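Side-chain contacts in CalG4 (Micromonospora echinospora, PDB 3IA7), which adopts the two-domain GT-B fold of the erythromycin biosynthesis protein CIII-like family, with two Rossmann-like domains, and carries bound calcium ions: residues D45-A49 against A50-V54; P112-A115 against G116-A120; E96-D100 against N101-L105; M265-G268 against G269-P273. One frame throughout, in Å; residues are numbered along the deposited sequence.

Contact 1: D45-A49 against A50-V54; sequences DEVKA and AGAEV. With CA (calcium ion), chain C.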
loop_
_atom_site.group_PDB
_atom_site.type_symbol
_atom_site.label_atom_id
_atom_site.label_comp_id
_atom_site.label_asym_id
_atom_site.label_seq_id
_atom_site.Cartn_x
_atom_site.Cartn_y
_atom_site.Cartn_z
ATOM N N ASP A 45 -13.772 7.918 6.658
ATOM C CA ASP A 45 -12.405 8.138 7.172
ATOM C C ASP A 45 -11.320 7.712 6.182
ATOM O O ASP A 45 -10.341 8.443 5.961
ATOM C CB ASP A 45 -12.234 7.560 8.560
ATOM C CG ASP A 45 -13.170 8.234 9.568
ATOM O OD1 ASP A 45 -12.937 9.429 9.869
ATOM O OD2 ASP A 45 -14.157 7.615 9.953
ATOM N N GLU A 46 -11.551 6.575 5.551
ATOM C CA GLU A 46 -10.605 5.990 4.624
ATOM C C GLU A 46 -10.448 6.912 3.368
ATOM O O GLU A 46 -9.337 7.148 2.856
ATOM C CB GLU A 46 -11.129 4.618 4.214
ATOM C CG GLU A 46 -11.052 3.594 5.339
ATOM C CD GLU A 46 -12.295 3.508 6.226
ATOM O OE1 GLU A 46 -13.071 4.502 6.334
ATOM O OE2 GLU A 46 -12.464 2.455 6.895
ATOM N N VAL A 47 -11.564 7.427 2.896
ATOM C CA VAL A 47 -11.592 8.277 1.714
ATOM C C VAL A 47 -10.931 9.649 2.008
ATOM O O VAL A 47 -10.214 10.198 1.175
ATOM C CB VAL A 47 -13.063 8.376 1.268
ATOM C CG1 VAL A 47 -13.243 9.492 0.369
ATOM C CG2 VAL A 47 -13.528 6.980 0.614
ATOM N N LYS A 48 -11.175 10.186 3.204
ATOM C CA LYS A 48 -10.576 11.433 3.641
ATOM C C LYS A 48 -9.085 11.299 3.730
ATOM O O LYS A 48 -8.363 12.198 3.335
ATOM C CB LYS A 48 -11.133 11.848 5.002
ATOM C CG LYS A 48 -12.559 12.399 4.802
ATOM C CD LYS A 48 -13.235 12.687 6.120
ATOM C CE LYS A 48 -14.619 13.218 5.816
ATOM N NZ LYS A 48 -15.142 13.875 7.016
ATOM N N ALA A 49 -8.624 10.178 4.286
ATOM C CA ALA A 49 -7.181 9.949 4.408
ATOM C C ALA A 49 -6.527 9.863 3.036
ATOM O O ALA A 49 -5.357 10.234 2.894
ATOM C CB ALA A 49 -6.880 8.660 5.237
ATOM N N ALA A 50 -7.277 9.377 2.044
ATOM C CA ALA A 50 -6.807 9.296 0.653
ATOM C C ALA A 50 -6.698 10.688 -0.037
ATOM O O ALA A 50 -6.102 10.828 -1.118
ATOM C CB ALA A 50 -7.752 8.370 -0.157
ATOM N N GLY A 51 -7.263 11.714 0.580
ATOM C CA GLY A 51 -7.160 13.079 0.041
ATOM C C GLY A 51 -8.481 13.662 -0.486
ATOM O O GLY A 51 -8.479 14.754 -1.023
ATOM N N ALA A 52 -9.607 12.969 -0.296
ATOM C CA ALA A 52 -10.890 13.496 -0.770
ATOM C C ALA A 52 -11.754 14.107 0.315
ATOM O O ALA A 52 -11.723 13.648 1.482
ATOM C CB ALA A 52 -11.658 12.455 -1.511
ATOM N N GLU A 53 -12.569 15.097 -0.087
ATOM C CA GLU A 53 -13.684 15.594 0.721
ATOM C C GLU A 53 -14.838 14.626 0.547
ATOM O O GLU A 53 -15.042 14.163 -0.567
ATOM C CB GLU A 53 -14.186 16.942 0.164
ATOM C CG GLU A 53 -13.259 18.111 0.313
ATOM C CD GLU A 53 -13.852 19.362 -0.336
ATOM O OE1 GLU A 53 -13.149 20.004 -1.152
ATOM O OE2 GLU A 53 -15.041 19.651 -0.061
ATOM N N VAL A 54 -15.646 14.410 1.584
ATOM C CA VAL A 54 -16.695 13.367 1.538
ATOM C C VAL A 54 -18.098 14.013 1.449
ATOM O O VAL A 54 -18.386 15.002 2.140
ATOM C CB VAL A 54 -16.570 12.419 2.742
ATOM C CG1 VAL A 54 -17.865 11.537 2.996
ATOM C CG2 VAL A 54 -15.357 11.486 2.567
HETATM CA CA CA C . -14.264 3.413 8.343
HETATM O O HOH W 1 -15.104 5.693 8.367
HETATM O O HOH W 2 -15.783 3.365 10.237
#
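V47 and V54 meet across the turn that ends helix 41-49 and leads into strand 53-56, the closing step of the beta-alpha-beta unit begun by strand 34-39. With CG1 of V47 swung anti to its own backbone N (chi1 163°), this methyl lies 3.6 Å from CG2 of V54 and 3.9 Å from CB of A52, and the two valines cross at about a right angle. Here the packing is dense: V18 and L22 of helix 15-30 and Y37 of strand 34-39 close around V47. The backbone forms a Schellman motif. A52 N is hydrogen-bonded to V47 O at 3.2 Å, and G51 N, at a positive phi, donates to K48 O at 3.0 Å. A CA-H...O contact of 3.3 Å joins K48 CA to A52 O.

The other flank is looser. Exposed K48 runs its extended chain across V54, with CG 3.7 Å from V54 CG2. E46 turns away from the strand, and a bend at chi2 (91°) presents both carboxylate oxygens to calcium, OE1 at 2.6 Å and OE2 at 2.5 Å. One of two calcium-bound waters donates to D45 OD2. L42 O and, from the second subunit, Q225 OE1 and H297 NE2 complete the site, so the metal bridges the two chains and probably offsets the charge of the bidentate carboxylate.

Contact 2: P112-A115 against G116-A120; sequences PFIA and GRLLA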
loop_
_atom_site.group_PDB
_atom_site.type_symbol
_atom_site.label_atom_id
_atom_site.label_comp_id
_atom_site.label_asym_id
_atom_site.label_seq_id
_atom_site.Cartn_x
_atom_site.Cartn_y
_atom_site.Cartn_z
ATOM N N PRO A 112 -22.537 1.790 -9.146
ATOM C CA PRO A 112 -23.422 2.954 -9.368
ATOM C C PRO A 112 -23.352 3.616 -10.761
ATOM O O PRO A 112 -23.357 4.855 -10.853
ATOM C CB PRO A 112 -22.938 3.949 -8.272
ATOM C CG PRO A 112 -21.413 3.696 -8.257
ATOM C CD PRO A 112 -21.348 2.166 -8.339
ATOM N N PHE A 113 -23.377 2.829 -11.849
ATOM C CA PHE A 113 -23.180 3.468 -13.141
ATOM C C PHE A 113 -24.413 4.298 -13.518
ATOM O O PHE A 113 -24.254 5.257 -14.242
ATOM C CB PHE A 113 -22.871 2.477 -14.252
ATOM C CG PHE A 113 -24.085 1.718 -14.762
ATOM C CD1 PHE A 113 -24.732 2.146 -15.927
ATOM C CD2 PHE A 113 -24.547 0.575 -14.123
ATOM C CE1 PHE A 113 -25.885 1.483 -16.462
ATOM C CE2 PHE A 113 -25.684 -0.143 -14.674
ATOM C CZ PHE A 113 -26.325 0.324 -15.855
ATOM N N ILE A 114 -25.614 3.903 -13.055
ATOM C CA ILE A 114 -26.791 4.694 -13.355
ATOM C C ILE A 114 -26.663 6.091 -12.720
ATOM O O ILE A 114 -26.819 7.120 -13.379
ATOM C CB ILE A 114 -28.102 3.993 -12.928
ATOM C CG1 ILE A 114 -28.227 2.653 -13.693
ATOM C CG2 ILE A 114 -29.292 4.920 -13.181
ATOM C CD1 ILE A 114 -29.204 1.687 -13.097
ATOM N N ALA A 115 -26.309 6.121 -11.459
ATOM C CA ALA A 115 -26.056 7.416 -10.777
ATOM C C ALA A 115 -24.991 8.198 -11.498
ATOM O O ALA A 115 -25.128 9.383 -11.742
ATOM C CB ALA A 115 -25.602 7.149 -9.313
ATOM N N GLY A 116 -23.901 7.539 -11.865
ATOM C CA GLY A 116 -22.800 8.306 -12.433
ATOM C C GLY A 116 -23.147 8.940 -13.748
ATOM O O GLY A 116 -22.847 10.102 -13.997
ATOM N N ARG A 117 -23.765 8.144 -14.613
ATOM C CA ARG A 117 -24.119 8.613 -15.951
ATOM C C ARG A 117 -25.264 9.660 -15.912
ATOM O O ARG A 117 -25.263 10.600 -16.694
ATOM C CB ARG A 117 -24.493 7.433 -16.843
ATOM C CG ARG A 117 -23.308 6.492 -17.100
ATOM C CD ARG A 117 -23.676 5.484 -18.172
ATOM N NE ARG A 117 -23.970 6.180 -19.423
ATOM C CZ ARG A 117 -24.771 5.711 -20.369
ATOM N NH1 ARG A 117 -25.317 4.512 -20.255
ATOM N NH2 ARG A 117 -25.002 6.448 -21.437
ATOM N N LEU A 118 -26.207 9.500 -14.985
ATOM C CA LEU A 118 -27.278 10.518 -14.833
ATOM C C LEU A 118 -26.748 11.886 -14.287
ATOM O O LEU A 118 -27.189 12.934 -14.713
ATOM C CB LEU A 118 -28.461 9.953 -14.019
ATOM C CG LEU A 118 -29.188 8.758 -14.749
ATOM C CD1 LEU A 118 -30.365 8.307 -13.832
ATOM C CD2 LEU A 118 -29.705 9.173 -16.166
ATOM N N LEU A 119 -25.807 11.843 -13.347
ATOM C CA LEU A 119 -25.139 13.047 -12.806
ATOM C C LEU A 119 -24.454 13.754 -13.935
ATOM O O LEU A 119 -24.614 14.980 -14.115
ATOM C CB LEU A 119 -24.112 12.632 -11.732
ATOM C CG LEU A 119 -24.674 12.268 -10.346
ATOM C CD1 LEU A 119 -23.467 11.835 -9.469
ATOM C CD2 LEU A 119 -25.400 13.461 -9.670
ATOM N N ALA A 120 -23.735 12.978 -14.735
ATOM C CA ALA A 120 -23.013 13.502 -15.903
ATOM C C ALA A 120 -23.971 14.137 -16.931
ATOM O O ALA A 120 -23.670 15.196 -17.470
ATOM C CB ALA A 120 -22.180 12.373 -16.562
#
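I114 and L118, one turn apart, lie side by side and point the same way, CG2 of the isoleucine 3.6 Å from CD1 of the leucine. The second side-chain pair sits on the same helix: CD of R117 approaches the edge of the F113 ring, 4.2 Å from CD1, and the guanidinium and ring planes are only 14° apart. A chi1 of 77° places CG of F113 between the backbone N and the carbonyl carbon, and one ring face receives CG1 of I114, 3.7 Å above the plane and offset toward the rim.

Beneath these pairs runs the regular backbone bonding, from G116 N to P112 O (2.9 Å) through L119 N to A115 O (3.0 Å), with P112 at the N-cap. Further out, N87 OD1 accepts from A115 N in the first turn, and L165 and L168 of helix 159-170 cover I114. R117 is positioned by a salt bridge from NH2 to E184 and a cation-pi contact with Y181, while W182 meets the F113 ring edge-to-face. Helix 113-123, largely buried along this stretch, is the crossover helix of the beta-alpha-beta unit between parallel strands 105-109 and 127-131, as in a Rossmann-like domain.

Contact 3: E96-D100 against N101-L105; sequences EALGD and NPPDL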
loop_
_atom_site.group_PDB
_atom_site.type_symbol
_atom_site.label_atom_id
_atom_site.label_comp_id
_atom_site.label_asym_id
_atom_site.label_seq_id
_atom_site.Cartn_x
_atom_site.Cartn_y
_atom_site.Cartn_z
ATOM N N GLU A 96 -27.803 16.985 -4.259
ATOM C CA GLU A 96 -28.106 17.842 -3.120
ATOM C C GLU A 96 -26.824 18.564 -2.659
ATOM O O GLU A 96 -26.839 19.777 -2.442
ATOM C CB GLU A 96 -28.741 17.013 -1.982
ATOM C CG GLU A 96 -29.216 17.815 -0.742
ATOM C CD GLU A 96 -28.070 18.446 0.024
ATOM O OE1 GLU A 96 -27.092 17.752 0.401
ATOM O OE2 GLU A 96 -28.136 19.681 0.266
ATOM N N ALA A 97 -25.725 17.827 -2.530
ATOM C CA ALA A 97 -24.458 18.377 -2.057
ATOM C C ALA A 97 -23.767 19.359 -3.007
ATOM O O ALA A 97 -23.210 20.351 -2.551
ATOM C CB ALA A 97 -23.482 17.287 -1.667
ATOM N N LEU A 98 -23.792 19.081 -4.294
ATOM C CA LEU A 98 -23.129 19.956 -5.248
ATOM C C LEU A 98 -24.062 21.097 -5.708
ATOM O O LEU A 98 -23.610 22.211 -6.009
ATOM C CB LEU A 98 -22.591 19.146 -6.420
ATOM C CG LEU A 98 -21.294 18.353 -6.240
ATOM C CD1 LEU A 98 -20.109 19.239 -6.122
ATOM C CD2 LEU A 98 -21.319 17.374 -5.024
ATOM N N GLY A 99 -25.376 20.836 -5.723
ATOM C CA GLY A 99 -26.351 21.915 -6.007
ATOM C C GLY A 99 -26.032 22.692 -7.281
ATOM O O GLY A 99 -25.901 22.107 -8.340
ATOM N N ASP A 100 -25.900 24.016 -7.179
ATOM C CA ASP A 100 -25.684 24.815 -8.404
ATOM C C ASP A 100 -24.215 24.962 -8.795
ATOM O O ASP A 100 -23.884 25.787 -9.668
ATOM C CB ASP A 100 -26.360 26.205 -8.304
ATOM C CG ASP A 100 -27.873 26.138 -8.412
ATOM O OD1 ASP A 100 -28.400 25.179 -9.052
ATOM O OD2 ASP A 100 -28.552 27.060 -7.851
ATOM N N ASN A 101 -23.352 24.155 -8.183
ATOM C CA ASN A 101 -21.901 24.167 -8.410
ATOM C C ASN A 101 -21.288 22.808 -8.783
ATOM O O ASN A 101 -20.460 22.263 -8.036
ATOM C CB ASN A 101 -21.212 24.728 -7.189
ATOM C CG ASN A 101 -21.604 26.131 -6.965
ATOM O OD1 ASN A 101 -21.545 26.912 -7.900
ATOM N ND2 ASN A 101 -22.092 26.459 -5.773
ATOM N N PRO A 102 -21.663 22.283 -9.968
ATOM C CA PRO A 102 -21.237 20.930 -10.360
ATOM C C PRO A 102 -19.731 20.822 -10.547
ATOM O O PRO A 102 -19.069 21.846 -10.900
ATOM C CB PRO A 102 -21.915 20.728 -11.718
ATOM C CG PRO A 102 -22.105 22.103 -12.260
ATOM C CD PRO A 102 -22.470 22.915 -11.032
ATOM N N PRO A 103 -19.189 19.590 -10.388
ATOM C CA PRO A 103 -17.767 19.364 -10.605
ATOM C C PRO A 103 -17.445 19.426 -12.106
ATOM O O PRO A 103 -18.348 19.419 -12.919
ATOM C CB PRO A 103 -17.567 17.929 -10.075
ATOM C CG PRO A 103 -18.868 17.210 -10.400
ATOM C CD PRO A 103 -19.915 18.328 -10.069
ATOM N N ASP A 104 -16.171 19.383 -12.460
ATOM C CA ASP A 104 -15.711 19.354 -13.867
ATOM C C ASP A 104 -15.780 17.955 -14.501
ATOM O O ASP A 104 -15.830 17.809 -15.716
ATOM C CB ASP A 104 -14.254 19.780 -13.889
ATOM C CG ASP A 104 -14.059 21.184 -13.381
ATOM O OD1 ASP A 104 -14.949 22.020 -13.608
ATOM O OD2 ASP A 104 -13.027 21.441 -12.736
ATOM N N LEU A 105 -15.752 16.930 -13.662
ATOM C CA LEU A 105 -15.681 15.538 -14.156
ATOM C C LEU A 105 -16.357 14.590 -13.144
ATOM O O LEU A 105 -16.171 14.792 -11.952
ATOM C CB LEU A 105 -14.213 15.133 -14.319
ATOM C CG LEU A 105 -14.013 13.676 -14.730
ATOM C CD1 LEU A 105 -14.485 13.438 -16.213
ATOM C CD2 LEU A 105 -12.527 13.269 -14.483
#
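L98, the last residue of helix 75-98, turns its CD1 toward the chain that leaves the following turn, 3.6 Å from N101 O and 4.1 Å from CD of P103. The leucine branch and the proline ring cross at about a right angle; a chi1 of -78°, with CG anti to the carbonyl carbon, carries the isobutyl group to that side. Its own carbonyl O is taken by N101 N at 2.9 Å, with the N-H pointing at the oxygen at 155°, a bond that closes a type II' beta turn from L98 to N101. W123 of helix 113-123 packs against L98, P102 and P103 alike, and H6 of strand 6-10 touches L98 and P103. The loop that begins with this turn leads from helix 75-98 into strand 105-109, which pairs beside strand 6-10 in the parallel sheet of a Rossmann-like domain. G99 leaves the helical conformation first; its positive phi, 51°, suits a residue without a side chain and opens the turn. D100 follows at the exposed corner. Its carbonyl O lies 3.5 Å from CD of P102, two residues on.

Contact 4: M265-G268 against G269-P273; sequences MAIG and GFLDP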
loop_
_atom_site.group_PDB
_atom_site.type_symbol
_atom_site.label_atom_id
_atom_site.label_comp_id
_atom_site.label_asym_id
_atom_site.label_seq_id
_atom_site.Cartn_x
_atom_site.Cartn_y
_atom_site.Cartn_z
HETATM N N MSE A 265 -1.881 -18.029 8.518
HETATM C CA MSE A 265 -3.317 -17.953 8.292
HETATM C C MSE A 265 -3.800 -16.584 8.720
HETATM O O MSE A 265 -3.612 -16.186 9.876
HETATM C CB MSE A 265 -4.081 -19.080 8.998
HETATM C CG MSE A 265 -3.364 -20.454 8.881
HETATM SE SE MSE A 265 -4.571 -21.902 9.224
HETATM C CE MSE A 265 -4.714 -21.564 11.197
ATOM N N ALA A 266 -4.399 -15.850 7.781
ATOM C CA ALA A 266 -5.031 -14.542 8.056
ATOM C C ALA A 266 -6.528 -14.782 8.180
ATOM O O ALA A 266 -7.195 -15.163 7.193
ATOM C CB ALA A 266 -4.761 -13.569 6.931
ATOM N N ILE A 267 -7.054 -14.586 9.384
ATOM C CA ILE A 267 -8.414 -15.007 9.696
ATOM C C ILE A 267 -9.429 -13.848 9.749
ATOM O O ILE A 267 -10.611 -14.056 9.938
ATOM C CB ILE A 267 -8.471 -15.910 10.972
ATOM C CG1 ILE A 267 -8.283 -15.069 12.262
ATOM C CG2 ILE A 267 -7.508 -17.086 10.875
ATOM C CD1 ILE A 267 -8.391 -15.889 13.558
ATOM N N GLY A 268 -8.957 -12.615 9.561
ATOM C CA GLY A 268 -9.841 -11.452 9.503
ATOM C C GLY A 268 -10.268 -10.922 10.867
ATOM O O GLY A 268 -9.934 -11.497 11.898
ATOM N N GLY A 269 -11.029 -9.835 10.872
ATOM C CA GLY A 269 -11.227 -9.070 12.081
ATOM C C GLY A 269 -12.421 -9.506 12.869
ATOM O O GLY A 269 -12.759 -8.873 13.876
ATOM N N PHE A 270 -13.080 -10.575 12.414
ATOM C CA PHE A 270 -14.329 -11.033 13.028
ATOM C C PHE A 270 -14.168 -12.384 13.736
ATOM O O PHE A 270 -15.116 -12.879 14.344
ATOM C CB PHE A 270 -15.440 -11.113 11.971
ATOM C CG PHE A 270 -15.826 -9.779 11.397
ATOM C CD1 PHE A 270 -16.357 -8.776 12.212
ATOM C CD2 PHE A 270 -15.643 -9.520 10.050
ATOM C CE1 PHE A 270 -16.711 -7.536 11.684
ATOM C CE2 PHE A 270 -15.984 -8.298 9.506
ATOM C CZ PHE A 270 -16.519 -7.289 10.323
ATOM N N LEU A 271 -12.971 -12.965 13.668
ATOM C CA LEU A 271 -12.702 -14.262 14.307
ATOM C C LEU A 271 -11.565 -14.129 15.320
ATOM O O LEU A 271 -10.484 -13.639 14.979
ATOM C CB LEU A 271 -12.369 -15.335 13.237
ATOM C CG LEU A 271 -12.482 -16.829 13.564
ATOM C CD1 LEU A 271 -13.904 -17.177 14.118
ATOM C CD2 LEU A 271 -12.156 -17.707 12.357
ATOM N N ASP A 272 -11.824 -14.540 16.561
ATOM C CA ASP A 272 -10.810 -14.618 17.618
ATOM C C ASP A 272 -9.894 -15.818 17.325
ATOM O O ASP A 272 -10.379 -16.945 17.227
ATOM C CB ASP A 272 -11.526 -14.789 18.968
ATOM C CG ASP A 272 -10.568 -14.834 20.181
ATOM O OD1 ASP A 272 -9.327 -14.905 20.017
ATOM O OD2 ASP A 272 -11.087 -14.821 21.328
ATOM N N PRO A 273 -8.572 -15.586 17.157
ATOM C CA PRO A 273 -7.674 -16.729 16.902
ATOM C C PRO A 273 -7.628 -17.758 18.040
ATOM O O PRO A 273 -7.260 -18.905 17.814
ATOM C CB PRO A 273 -6.304 -16.070 16.629
ATOM C CG PRO A 273 -6.413 -14.692 17.245
ATOM C CD PRO A 273 -7.849 -14.301 17.145
HETATM O O HOH W 3 -12.836 -12.572 10.524
#
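I267 reaches across to L271 and P273 just beyond strand 262-266, in the loop leading toward strand 283-286 of the C-terminal Rossmann-like domain of this GT-B protein. Next to it G268 lets the chain turn away from the strand direction; its positive phi of 81° favours a glycine.

The apolar contacts converge on a single methyl. CD1 of I267 lies 3.5 Å from P273 CA, 3.7 Å from P273 CB and 4.0 Å from L271 CB. It gets there because chi1 of 75° lodges CG1 between the backbone N and the carbonyl carbon, while an extended chi2 of 177° carries CD1 outward into the bend of the loop. The same methyl also lies 3.4 Å from the carbonyl O of L271. F249 of helix 246-256 packs on both I267 and L271, so the loop closes over the isoleucine with a helix against it.

Several backbone and side-chain polar atoms bond to neighbours: L271 O accepts from Q287 NE2, G269 N donates to N240 OD1, and D272 OD1 accepts from A274 N.

On the exposed side the F270 ring meets that of F242, the planes at about 20°.

A water also bridges the two segments: it donates to I267 O at 2.7 Å and accepts from F270 N at 2.8 Å.

Overall arrangement
Contacts 1, 3 and 2 follow one another along the chain in that order and belong to the N-terminal domain with its seven-stranded parallel sheet; contact 4 comes last, in the C-terminal domain with its six-stranded sheet. Contacts 2 and 3 are the nearest pair, with centres about 13 Å apart, joined through strand 105-109 and helix 113-123. Contact 1 lies at the sheet's outer strand 53-56, its centre about 18 Å from that of contact 3. Contact 4 is farthest from contact 3, about 42 Å between centres. Contacts 1 and 3 mark helix ends where the chain passes on to a strand, contact 2 the first turns of a crossover helix, and contact 4 a loop of the partner domain, while calcium at contact 1 reaches the second subunit.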